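Local coordinates for solute-binding protein Csal_2479 (Chromohalobacter salexigens, PDB 4P1L) that binds D-glucuronate in vitro as the solute-binding component of what is probably a tripartite ATP-independent periplasmic (TRAP) sugar transport system, at residues P97-V101 against L314-V318; L135-S139 against I254-E259; V155-V161 against A295-K299. All coordinates share one frame; numbering follows the deposited sequence.

Contact 1 of 3, residues P97-V101 against L314-V318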
ATOM      1  N   PRO A  97       9.687  11.229   5.517  1.00 21.35           N
ATOM      2  CA  PRO A  97       9.560  12.111   4.348  1.00 18.96           C
ATOM      3  C   PRO A  97       9.835  11.448   2.995  1.00 18.77           C
ATOM      4  O   PRO A  97       9.042  11.646   2.070  1.00 19.82           O
ATOM      5  CB  PRO A  97      10.557  13.229   4.660  1.00 29.59           C
ATOM      6  CG  PRO A  97      10.506  13.324   6.153  1.00 29.56           C
ATOM      7  CD  PRO A  97      10.337  11.901   6.656  1.00 22.82           C
ATOM      8  N   ALA A  98      10.902  10.668   2.886  1.00 17.14           N
ATOM      9  CA  ALA A  98      11.257  10.007   1.628  1.00 17.52           C
ATOM     10  C   ALA A  98      10.171   9.089   1.122  1.00 19.51           C
ATOM     11  O   ALA A  98       9.999   8.929  -0.096  1.00 17.21           O
ATOM     12  CB  ALA A  98      12.581   9.215   1.779  1.00 17.66           C
ATOM     13  N   ALA A  99       9.426   8.479   2.046  1.00 20.34           N
ATOM     14  CA  ALA A  99       8.352   7.578   1.661  1.00 15.91           C
ATOM     15  C   ALA A  99       7.267   8.283   0.874  1.00 14.68           C
ATOM     16  O   ALA A  99       6.574   7.633   0.081  1.00 17.35           O
ATOM     17  CB  ALA A  99       7.747   6.867   2.908  1.00 16.31           C
ATOM     18  N   ASN A 100       7.104   9.598   1.056  1.00 16.19           N
ATOM     19  CA  ASN A 100       6.079  10.318   0.290  1.00 14.96           C
ATOM     20  C   ASN A 100       6.299  10.254  -1.215  1.00 14.73           C
ATOM     21  O   ASN A 100       5.357  10.410  -1.988  1.00 15.34           O
ATOM     22  CB  ASN A 100       5.986  11.791   0.688  1.00 18.87           C
ATOM     23  CG  ASN A 100       5.116  12.005   1.886  1.00 29.13           C
ATOM     24  OD1 ASN A 100       3.976  11.560   1.914  1.00 25.68           O
ATOM     25  ND2 ASN A 100       5.672  12.644   2.917  1.00 35.96           N
ATOM     26  N   VAL A 101       7.538  10.014  -1.634  1.00 16.14           N
ATOM     27  CA  VAL A 101       7.813   9.926  -3.066  1.00 14.71           C
ATOM     28  C   VAL A 101       6.963   8.831  -3.702  1.00 14.08           C
ATOM     29  O   VAL A 101       6.502   8.977  -4.830  1.00 14.83           O
ATOM     30  CB  VAL A 101       9.312   9.656  -3.321  1.00 18.61           C
ATOM     31  CG1 VAL A 101       9.573   9.322  -4.787  1.00 16.62           C
ATOM     32  CG2 VAL A 101      10.141  10.876  -2.903  1.00 20.28           C
ATOM     33  N   LEU A 314      14.930  15.459  -2.025  1.00 21.19           N
ATOM     34  CA  LEU A 314      14.270  14.250  -2.506  1.00 16.85           C
ATOM     35  C   LEU A 314      14.075  14.310  -4.031  1.00 21.16           C
ATOM     36  O   LEU A 314      13.591  13.357  -4.642  1.00 20.75           O
ATOM     37  CB  LEU A 314      12.926  14.050  -1.808  1.00 14.85           C
ATOM     38  CG  LEU A 314      12.947  13.745  -0.307  1.00 17.66           C
ATOM     39  CD1 LEU A 314      11.520  13.603   0.239  1.00 17.04           C
ATOM     40  CD2 LEU A 314      13.745  12.471  -0.025  1.00 18.72           C
ATOM     41  N   GLU A 315      14.492  15.408  -4.652  1.00 19.85           N
ATOM     42  CA  GLU A 315      14.271  15.563  -6.083  1.00 19.59           C
ATOM     43  C   GLU A 315      14.945  14.452  -6.878  1.00 23.62           C
ATOM     44  O   GLU A 315      14.376  13.913  -7.826  1.00 21.36           O
ATOM     45  CB  GLU A 315      14.775  16.914  -6.588  1.00 23.66           C
ATOM     46  CG  GLU A 315      14.527  17.101  -8.106  1.00 28.88           C
ATOM     47  CD  GLU A 315      14.558  18.549  -8.532  1.00 37.58           C
ATOM     48  OE1 GLU A 315      15.023  19.394  -7.727  1.00 39.55           O
ATOM     49  OE2 GLU A 315      14.095  18.847  -9.660  1.00 39.90           O
ATOM     50  N   SER A 316      16.172  14.121  -6.508  1.00 21.95           N
ATOM     51  CA  SER A 316      16.915  13.114  -7.252  1.00 20.87           C
ATOM     52  C   SER A 316      16.348  11.701  -7.064  1.00 23.21           C
ATOM     53  O   SER A 316      16.497  10.837  -7.947  1.00 22.70           O
ATOM     54  CB  SER A 316      18.417  13.194  -6.917  1.00 26.87           C
ATOM     55  OG  SER A 316      18.693  12.706  -5.621  1.00 28.51           O
ATOM     56  N   LEU A 317      15.671  11.464  -5.943  1.00 19.29           N
ATOM     57  CA  LEU A 317      14.952  10.226  -5.765  1.00 20.14           C
ATOM     58  C   LEU A 317      13.757  10.159  -6.733  1.00 18.66           C
ATOM     59  O   LEU A 317      13.520   9.125  -7.353  1.00 17.92           O
ATOM     60  CB  LEU A 317      14.494  10.085  -4.312  1.00 20.67           C
ATOM     61  CG  LEU A 317      13.791   8.796  -3.909  1.00 16.72           C
ATOM     62  CD1 LEU A 317      14.579   7.555  -4.336  1.00 24.05           C
ATOM     63  CD2 LEU A 317      13.548   8.807  -2.382  1.00 18.66           C
ATOM     64  N   VAL A 318      13.028  11.264  -6.872  1.00 18.05           N
ATOM     65  CA  VAL A 318      11.934  11.327  -7.842  1.00 14.25           C
ATOM     66  C   VAL A 318      12.440  11.058  -9.272  1.00 16.16           C
ATOM     67  O   VAL A 318      11.893  10.219  -9.992  1.00 17.41           O
ATOM     68  CB  VAL A 318      11.217  12.685  -7.798  1.00 14.80           C
ATOM     69  CG1 VAL A 318      10.121  12.737  -8.860  1.00 16.96           C
ATOM     70  CG2 VAL A 318      10.629  12.961  -6.389  1.00 16.75           C
TER

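Contact 2 of 3, residues L135-S139 against I254-E259. With SO4 (sulfate ion), chain E.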
ATOM      1  N   LEU A 135      12.214   1.661  11.987  1.00 18.52           N
ATOM      2  CA  LEU A 135      11.614   0.513  11.307  1.00 18.07           C
ATOM      3  C   LEU A 135      12.627  -0.140  10.373  1.00 17.68           C
ATOM      4  O   LEU A 135      13.205   0.525   9.498  1.00 19.85           O
ATOM      5  CB  LEU A 135      10.373   0.954  10.527  1.00 17.10           C
ATOM      6  CG  LEU A 135       9.215   1.516  11.368  1.00 21.74           C
ATOM      7  CD1 LEU A 135       8.136   2.144  10.476  1.00 25.57           C
ATOM      8  CD2 LEU A 135       8.598   0.445  12.272  1.00 23.74           C
ATOM      9  N   ILE A 136      12.835  -1.450  10.559  1.00 18.09           N
ATOM     10  CA  ILE A 136      13.806  -2.179   9.770  1.00 18.83           C
ATOM     11  C   ILE A 136      13.083  -2.976   8.678  1.00 17.00           C
ATOM     12  O   ILE A 136      12.358  -3.922   8.973  1.00 17.16           O
ATOM     13  CB  ILE A 136      14.640  -3.125  10.639  1.00 19.98           C
ATOM     14  CG1 ILE A 136      15.250  -2.368  11.831  1.00 19.15           C
ATOM     15  CG2 ILE A 136      15.682  -3.807   9.795  1.00 19.14           C
ATOM     16  CD1 ILE A 136      16.109  -1.150  11.437  1.00 24.39           C
ATOM     17  N   VAL A 137      13.254  -2.565   7.427  1.00 16.67           N
ATOM     18  CA  VAL A 137      12.546  -3.207   6.310  1.00 16.07           C
ATOM     19  C   VAL A 137      13.290  -4.449   5.881  1.00 18.18           C
ATOM     20  O   VAL A 137      14.498  -4.397   5.597  1.00 19.61           O
ATOM     21  CB  VAL A 137      12.429  -2.283   5.090  1.00 18.22           C
ATOM     22  CG1 VAL A 137      11.856  -3.057   3.909  1.00 20.45           C
ATOM     23  CG2 VAL A 137      11.565  -1.080   5.404  1.00 18.92           C
ATOM     24  N   LEU A 138      12.574  -5.575   5.848  1.00 16.09           N
ATOM     25  CA  LEU A 138      13.165  -6.843   5.486  1.00 20.21           C
ATOM     26  C   LEU A 138      12.820  -7.265   4.056  1.00 21.15           C
ATOM     27  O   LEU A 138      13.574  -7.988   3.420  1.00 19.93           O
ATOM     28  CB  LEU A 138      12.692  -7.929   6.445  1.00 17.28           C
ATOM     29  CG  LEU A 138      12.996  -7.680   7.925  1.00 24.78           C
ATOM     30  CD1 LEU A 138      12.642  -8.912   8.728  1.00 26.58           C
ATOM     31  CD2 LEU A 138      14.455  -7.314   8.109  1.00 25.04           C
ATOM     32  N   SER A 139      11.658  -6.859   3.571  1.00 18.64           N
ATOM     33  CA  SER A 139      11.257  -7.195   2.215  1.00 18.98           C
ATOM     34  C   SER A 139      10.084  -6.335   1.797  1.00 15.57           C
ATOM     35  O   SER A 139       9.477  -5.657   2.630  1.00 15.89           O
ATOM     36  CB  SER A 139      10.908  -8.674   2.120  1.00 21.81           C
ATOM     37  OG  SER A 139       9.788  -8.979   2.927  1.00 17.72           O
ATOM     38  N   ILE A 254      16.066 -14.402   9.794  1.00 21.10           N
ATOM     39  CA  ILE A 254      14.779 -13.730   9.699  1.00 19.87           C
ATOM     40  C   ILE A 254      14.700 -12.902   8.404  1.00 19.23           C
ATOM     41  O   ILE A 254      13.660 -12.828   7.755  1.00 19.92           O
ATOM     42  CB  ILE A 254      14.497 -12.912  10.979  1.00 19.47           C
ATOM     43  CG1 ILE A 254      14.345 -13.884  12.166  1.00 23.40           C
ATOM     44  CG2 ILE A 254      13.252 -12.026  10.827  1.00 18.31           C
ATOM     45  CD1 ILE A 254      14.257 -13.215  13.512  1.00 25.22           C
ATOM     46  N   ARG A 255      15.823 -12.314   8.020  1.00 20.76           N
ATOM     47  CA  ARG A 255      15.900 -11.590   6.763  1.00 20.95           C
ATOM     48  C   ARG A 255      15.618 -12.556   5.605  1.00 22.14           C
ATOM     49  O   ARG A 255      14.859 -12.231   4.675  1.00 24.30           O
ATOM     50  CB  ARG A 255      17.282 -10.929   6.644  1.00 28.44           C
ATOM     51  CG  ARG A 255      17.380  -9.838   5.635  1.00 35.49           C
ATOM     52  CD  ARG A 255      18.712  -9.080   5.742  1.00 34.00           C
ATOM     53  NE  ARG A 255      18.747  -7.982   6.726  1.00 28.90           N
ATOM     54  CZ  ARG A 255      18.115  -6.823   6.587  1.00 29.58           C
ATOM     55  NH1 ARG A 255      17.329  -6.612   5.539  1.00 31.14           N
ATOM     56  NH2 ARG A 255      18.230  -5.881   7.517  1.00 30.81           N
ATOM     57  N   GLU A 256      16.203 -13.755   5.664  1.00 22.55           N
ATOM     58  CA  GLU A 256      15.923 -14.775   4.652  1.00 25.15           C
ATOM     59  C   GLU A 256      14.433 -15.157   4.623  1.00 27.40           C
ATOM     60  O   GLU A 256      13.840 -15.249   3.549  1.00 27.36           O
ATOM     61  CB  GLU A 256      16.779 -16.022   4.857  1.00 32.04           C
ATOM     62  CG  GLU A 256      16.604 -17.043   3.735  1.00 43.67           C
ATOM     63  CD  GLU A 256      17.455 -18.303   3.907  1.00 50.47           C
ATOM     64  OE1 GLU A 256      18.183 -18.425   4.925  1.00 49.56           O
ATOM     65  OE2 GLU A 256      17.381 -19.174   3.010  1.00 55.00           O
ATOM     66  N   ALA A 257      13.838 -15.377   5.793  1.00 24.44           N
ATOM     67  CA  ALA A 257      12.414 -15.709   5.891  1.00 26.75           C
ATOM     68  C   ALA A 257      11.536 -14.624   5.260  1.00 19.20           C
ATOM     69  O   ALA A 257      10.545 -14.925   4.610  1.00 21.23           O
ATOM     70  CB  ALA A 257      12.005 -15.896   7.332  1.00 23.65           C
ATOM     71  N   ALA A 258      11.904 -13.364   5.480  1.00 18.46           N
ATOM     72  CA  ALA A 258      11.142 -12.227   4.955  1.00 17.07           C
ATOM     73  C   ALA A 258      11.239 -12.129   3.439  1.00 18.80           C
ATOM     74  O   ALA A 258      10.258 -11.789   2.755  1.00 16.61           O
ATOM     75  CB  ALA A 258      11.645 -10.928   5.588  1.00 19.00           C
ATOM     76  N   GLU A 259      12.426 -12.405   2.915  1.00 21.57           N
ATOM     77  CA  GLU A 259      12.640 -12.413   1.469  1.00 26.05           C
ATOM     78  C   GLU A 259      11.808 -13.531   0.816  1.00 23.90           C
ATOM     79  O   GLU A 259      11.142 -13.296  -0.185  1.00 22.61           O
ATOM     80  CB  GLU A 259      14.141 -12.552   1.150  1.00 28.20           C
ATOM     81  CG  GLU A 259      14.916 -11.270   1.488  1.00 30.05           C
ATOM     82  CD  GLU A 259      16.421 -11.468   1.577  1.00 40.83           C
ATOM     83  OE1 GLU A 259      16.901 -12.541   1.152  1.00 43.98           O
ATOM     84  OE2 GLU A 259      17.122 -10.548   2.082  1.00 42.66           O
TER
HETATM   85  S   SO4 E 403      21.297  -6.182   9.558  0.82 39.58           S
HETATM   86  O1  SO4 E 403      20.852  -7.429   8.949  0.82 35.33           O
HETATM   87  O2  SO4 E 403      22.204  -5.498   8.647  0.82 44.97           O
HETATM   88  O3  SO4 E 403      20.187  -5.273   9.854  0.82 35.68           O
HETATM   89  O4  SO4 E 403      21.961  -6.483  10.826  0.82 40.59           O
HETATM   90  O   HOH W   1      16.902  -3.365   6.075  1.00 20.27           O

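Contact 3 of 3, residues V155-V161 against A295-K299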
ATOM      1  N   VAL A 155     -16.124   6.529 -14.643  1.00 14.80           N
ATOM      2  CA  VAL A 155     -15.202   7.640 -14.866  1.00 18.27           C
ATOM      3  C   VAL A 155     -14.386   7.384 -16.123  1.00 15.57           C
ATOM      4  O   VAL A 155     -13.665   6.392 -16.213  1.00 18.39           O
ATOM      5  CB  VAL A 155     -14.249   7.830 -13.661  1.00 15.01           C
ATOM      6  CG1 VAL A 155     -13.117   8.793 -14.028  1.00 15.98           C
ATOM      7  CG2 VAL A 155     -15.021   8.336 -12.474  1.00 20.02           C
ATOM      8  N   GLU A 156     -14.534   8.263 -17.105  1.00 17.45           N
ATOM      9  CA  GLU A 156     -13.887   8.101 -18.393  1.00 19.02           C
ATOM     10  C   GLU A 156     -12.764   9.085 -18.537  1.00 18.02           C
ATOM     11  O   GLU A 156     -11.714   8.743 -19.071  1.00 19.59           O
ATOM     12  CB  GLU A 156     -14.874   8.328 -19.556  1.00 17.64           C
ATOM     13  CG  GLU A 156     -16.068   7.389 -19.603  1.00 16.60           C
ATOM     14  CD  GLU A 156     -15.727   5.965 -20.038  1.00 17.47           C
ATOM     15  OE1 GLU A 156     -14.540   5.552 -19.919  1.00 18.75           O
ATOM     16  OE2 GLU A 156     -16.665   5.269 -20.527  1.00 17.40           O
ATOM     17  N   THR A 157     -12.994  10.308 -18.057  1.00 16.74           N
ATOM     18  CA  THR A 157     -12.014  11.379 -18.115  1.00 17.57           C
ATOM     19  C   THR A 157     -11.937  12.066 -16.763  1.00 20.13           C
ATOM     20  O   THR A 157     -12.791  11.869 -15.901  1.00 17.88           O
ATOM     21  CB  THR A 157     -12.400  12.439 -19.159  1.00 23.47           C
ATOM     22  OG1 THR A 157     -13.622  13.061 -18.757  1.00 23.96           O
ATOM     23  CG2 THR A 157     -12.599  11.814 -20.517  1.00 24.14           C
ATOM     24  N   PRO A 158     -10.906  12.884 -16.561  1.00 17.80           N
ATOM     25  CA  PRO A 158     -10.834  13.565 -15.272  1.00 16.87           C
ATOM     26  C   PRO A 158     -12.093  14.358 -14.889  1.00 18.64           C
ATOM     27  O   PRO A 158     -12.469  14.378 -13.706  1.00 22.72           O
ATOM     28  CB  PRO A 158      -9.600  14.454 -15.432  1.00 18.81           C
ATOM     29  CG  PRO A 158      -8.710  13.664 -16.346  1.00 19.83           C
ATOM     30  CD  PRO A 158      -9.690  13.097 -17.363  1.00 16.00           C
ATOM     31  N   ASP A 159     -12.760  14.965 -15.855  1.00 22.06           N
ATOM     32  CA  ASP A 159     -13.954  15.738 -15.536  1.00 23.48           C
ATOM     33  C   ASP A 159     -15.100  14.898 -14.957  1.00 22.47           C
ATOM     34  O   ASP A 159     -15.949  15.438 -14.265  1.00 23.82           O
ATOM     35  CB  ASP A 159     -14.413  16.569 -16.748  1.00 30.83           C
ATOM     36  CG  ASP A 159     -13.533  17.808 -16.964  1.00 40.08           C
ATOM     37  OD1 ASP A 159     -12.486  17.940 -16.280  1.00 40.00           O
ATOM     38  OD2 ASP A 159     -13.879  18.653 -17.815  1.00 40.88           O
ATOM     39  N   ASP A 160     -15.103  13.583 -15.193  1.00 20.16           N
ATOM     40  CA  ASP A 160     -16.098  12.714 -14.570  1.00 18.12           C
ATOM     41  C   ASP A 160     -15.875  12.545 -13.056  1.00 17.47           C
ATOM     42  O   ASP A 160     -16.742  12.018 -12.362  1.00 21.71           O
ATOM     43  CB  ASP A 160     -16.138  11.333 -15.245  1.00 16.29           C
ATOM     44  CG  ASP A 160     -16.591  11.392 -16.685  1.00 22.22           C
ATOM     45  OD1 ASP A 160     -17.462  12.221 -16.992  1.00 23.30           O
ATOM     46  OD2 ASP A 160     -16.070  10.624 -17.516  1.00 20.17           O
ATOM     47  N   VAL A 161     -14.733  12.989 -12.541  1.00 16.99           N
ATOM     48  CA  VAL A 161     -14.513  12.915 -11.104  1.00 18.15           C
ATOM     49  C   VAL A 161     -15.238  14.088 -10.386  1.00 18.55           C
ATOM     50  O   VAL A 161     -15.449  14.025  -9.176  1.00 17.74           O
ATOM     51  CB  VAL A 161     -13.001  12.859 -10.762  1.00 16.36           C
ATOM     52  CG1 VAL A 161     -12.785  12.646  -9.274  1.00 17.26           C
ATOM     53  CG2 VAL A 161     -12.343  11.701 -11.527  1.00 16.46           C
ATOM     54  N   ALA A 295      -4.111  11.647 -19.484  1.00 20.54           N
ATOM     55  CA  ALA A 295      -4.852  12.877 -19.175  1.00 19.05           C
ATOM     56  C   ALA A 295      -4.956  13.087 -17.663  1.00 23.19           C
ATOM     57  O   ALA A 295      -4.950  14.223 -17.168  1.00 19.62           O
ATOM     58  CB  ALA A 295      -6.253  12.879 -19.820  1.00 16.61           C
ATOM     59  N   PHE A 296      -5.045  11.988 -16.920  1.00 14.39           N
ATOM     60  CA  PHE A 296      -5.075  12.062 -15.474  1.00 13.49           C
ATOM     61  C   PHE A 296      -3.702  12.425 -14.970  1.00 17.08           C
ATOM     62  O   PHE A 296      -3.555  13.285 -14.118  1.00 16.88           O
ATOM     63  CB  PHE A 296      -5.479  10.717 -14.876  1.00 16.20           C
ATOM     64  CG  PHE A 296      -6.950  10.452 -14.943  1.00 13.43           C
ATOM     65  CD1 PHE A 296      -7.511   9.891 -16.086  1.00 13.69           C
ATOM     66  CD2 PHE A 296      -7.765  10.742 -13.873  1.00 16.02           C
ATOM     67  CE1 PHE A 296      -8.860   9.637 -16.157  1.00 14.17           C
ATOM     68  CE2 PHE A 296      -9.106  10.480 -13.946  1.00 15.74           C
ATOM     69  CZ  PHE A 296      -9.654   9.945 -15.101  1.00 15.42           C
ATOM     70  N   GLN A 297      -2.695  11.767 -15.534  1.00 15.02           N
ATOM     71  CA  GLN A 297      -1.321  12.011 -15.143  1.00 18.80           C
ATOM     72  C   GLN A 297      -0.913  13.455 -15.394  1.00 14.72           C
ATOM     73  O   GLN A 297      -0.218  14.061 -14.575  1.00 16.23           O
ATOM     74  CB  GLN A 297      -0.410  11.064 -15.904  1.00 13.84           C
ATOM     75  CG  GLN A 297       1.072  11.224 -15.590  1.00 28.23           C
ATOM     76  CD  GLN A 297       1.913  10.097 -16.192  1.00 34.95           C
ATOM     77  OE1 GLN A 297       1.436   9.339 -17.039  1.00 41.96           O
ATOM     78  NE2 GLN A 297       3.168   9.995 -15.762  1.00 34.97           N
ATOM     79  N   ALA A 298      -1.337  14.025 -16.529  1.00 19.74           N
ATOM     80  CA  ALA A 298      -0.937  15.387 -16.861  1.00 18.78           C
ATOM     81  C   ALA A 298      -1.442  16.350 -15.783  1.00 20.99           C
ATOM     82  O   ALA A 298      -0.763  17.321 -15.433  1.00 20.67           O
ATOM     83  CB  ALA A 298      -1.462  15.786 -18.221  1.00 19.00           C
ATOM     84  N   LYS A 299      -2.621  16.068 -15.236  1.00 17.43           N
ATOM     85  CA  LYS A 299      -3.174  16.924 -14.186  1.00 18.51           C
ATOM     86  C   LYS A 299      -2.398  16.875 -12.862  1.00 16.90           C
ATOM     87  O   LYS A 299      -2.640  17.697 -11.968  1.00 13.74           O
ATOM     88  CB  LYS A 299      -4.635  16.563 -13.944  1.00 21.00           C
ATOM     89  CG  LYS A 299      -5.553  17.082 -15.041  1.00 28.31           C
ATOM     90  CD  LYS A 299      -6.984  16.880 -14.649  1.00 31.58           C
ATOM     91  CE  LYS A 299      -7.877  18.007 -15.150  1.00 40.19           C
ATOM     92  NZ  LYS A 299      -7.879  18.073 -16.618  1.00 43.07           N
TER

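Contact 1 of 3, residues P97-V101 against L314-V318
Leu-314 O takes two backbone N-H groups at the start of helix 315-323, that of Val-318 (N to Leu-314 O 3.1 Å) and, weakly, that of Leu-317. The turn so formed sends the side chains of all three residues against segment 97-101, whose backbone also has helical angles; no hydrogen bond crosses, and the side chains that meet are all apolar. Leu-314 CG stands anti to the carbonyl carbon (chi1 -67°), and the two methyls of its fork bracket Ala-98 CA: CD1 rests 3.7 Å from Pro-97 O, an oxygen hydrogen-bonded to Asn-100 N, while CD2 lies 3.9 Å from Ala-98 CB. Ala-98 offers only a methyl, consistent with this close approach to the backbone. A turn later, Val-101, whose CB points toward the helix, sets CG2 4.0 Å from Leu-317 CD2 and 4.1 Å from Val-318 CG2, with both pairs crossing at a slant. A C-terminal helix is thus packed against the long connection between strand 84-88 and helix 111-118 by branched aliphatic chains. Phe-307 of helix 301-310 touches both Leu-314 and Val-101, and helix 121-132 closes another flank, with Ala-129 on Ala-98 and Phe-126 on Leu-317.

Contact 2 of 3, residues L135-S139 against I254-E259
Strand 135-139 and helix 254-259 pass within 6.8 Å of each other, axis to axis, their directions 53° apart, as a helix layered on the edge strand of the five-stranded mixed sheet. Leu-138 and Ser-139 both face Leu-236 in a classic beta bulge, and both side chains meet the helix. The small Ala-258 is consistent with so close an approach: its CB sits only 3.3 Å from Leu-138 CB, a tight fit. Leu-138 CD1 meets Ile-254 CG2 at 3.8 Å, while CD2 covers one face of the Arg-255 guanidinium, off its centre. Ser-139 OG donates to Ala-258 O (2.9 Å), coming in well above the carbonyl plane rather than along a lone pair. Arg-255, bent at chi3 (-85°), turns its group to a sulfate, probably from the crystallisation liquor: NE hydrogen-bonds to sulfate O1, and NH2 to sulfate O3 at 3.1 Å. A water donates to Val-137 O (2.7 Å) and accepts from Arg-255 NH2, tying strand to helix a second time. Trp-243 of helix 240-245 touches Leu-138, Ile-254 and Arg-255, and its NE1 is also hydrogen-bonded to the sulfate; strand 234-239 pairs with the bulged strand and helix 37-52 packs on Ile-254.

Contact 3 of 3, residues V155-V161 against A295-K299
The 3-10 turn 158-161 faces segment 295-299 on helix 293-298, with Pro-158 CA and Phe-296 CA 6.0 Å apart. The join illustrates a proline-aromatic CH-pi contact, here at the outer end of one lobe of the two-lobed periplasmic binding protein fold, where the loop between strands 146-150 and 165-168 meets a short helix that follows strand 286-288.

Pro-158 CG stands 3.7 Å from the centroid of the Phe-296 ring, 3° off the ring normal, so this carbon lies almost directly over the ring centre, with Pro-158 CD over the same face. Phe-296 reaches this place with CG anti to the carbonyl carbon (chi1 -78°), its ring thrust forward into a cradle made by the loop. Two valines meet the ring at its edge: Val-155 CG1 lies 3.8 Å from Phe-296 CZ, and Val-161 CG2 touches Phe-296 CE2 at 4.2 Å. An alanine in place of Phe-296 would strip Pro-158 of its flat partner and is likely to open a gap between the two valines.

Lys-299 covers another part of the proline with its aliphatic chain, Lys-299 CD lying 3.7 Å from Pro-158 CB. The lysine bends at its last two torsions, and Lys-299 NZ ends 4.6 Å from Asp-159 OD1, perhaps a mild attraction but not a contact. Phe-106 and Val-290 also touch Phe-296, and the backbone of Val-155 is hydrogen-bonded to the side chains of Ser-225 and Asn-288, which fixes the loop to neighbouring strands.

The loop leading in is tied to the turn by one carboxylate oxygen with two donors. Glu-156 N meets Asp-160 OD2 at 2.8 Å on its anti lone pair, while Thr-157 N approaches the same Asp-160 OD2 at 3.1 Å from above the carboxylate plane.

How the contacts relate
Contacts 2 and 3 lie on opposite sides of the chain's centre, about 38 Å apart between centres; contact 2 lies on the edge strand of the five-stranded sheet, whereas contact 3 joins a loop and a helix outside any strand. Contact 1 is about 22 Å from the one and 25 Å from the other, centre to centre. Contacts 1 and 2 are largely buried, contact 3 only partly so. Their chemistry differs: aliphatic side chains with no hydrogen bond across in contact 1, apolar packing with a serine bond, a water and an arginine-sulfate site at its margin in contact 2, an aromatic face in contact 3. Met-92 touches both Ala-99 and Leu-135, while Phe-106, in the same connection as 97-101, touches Phe-296.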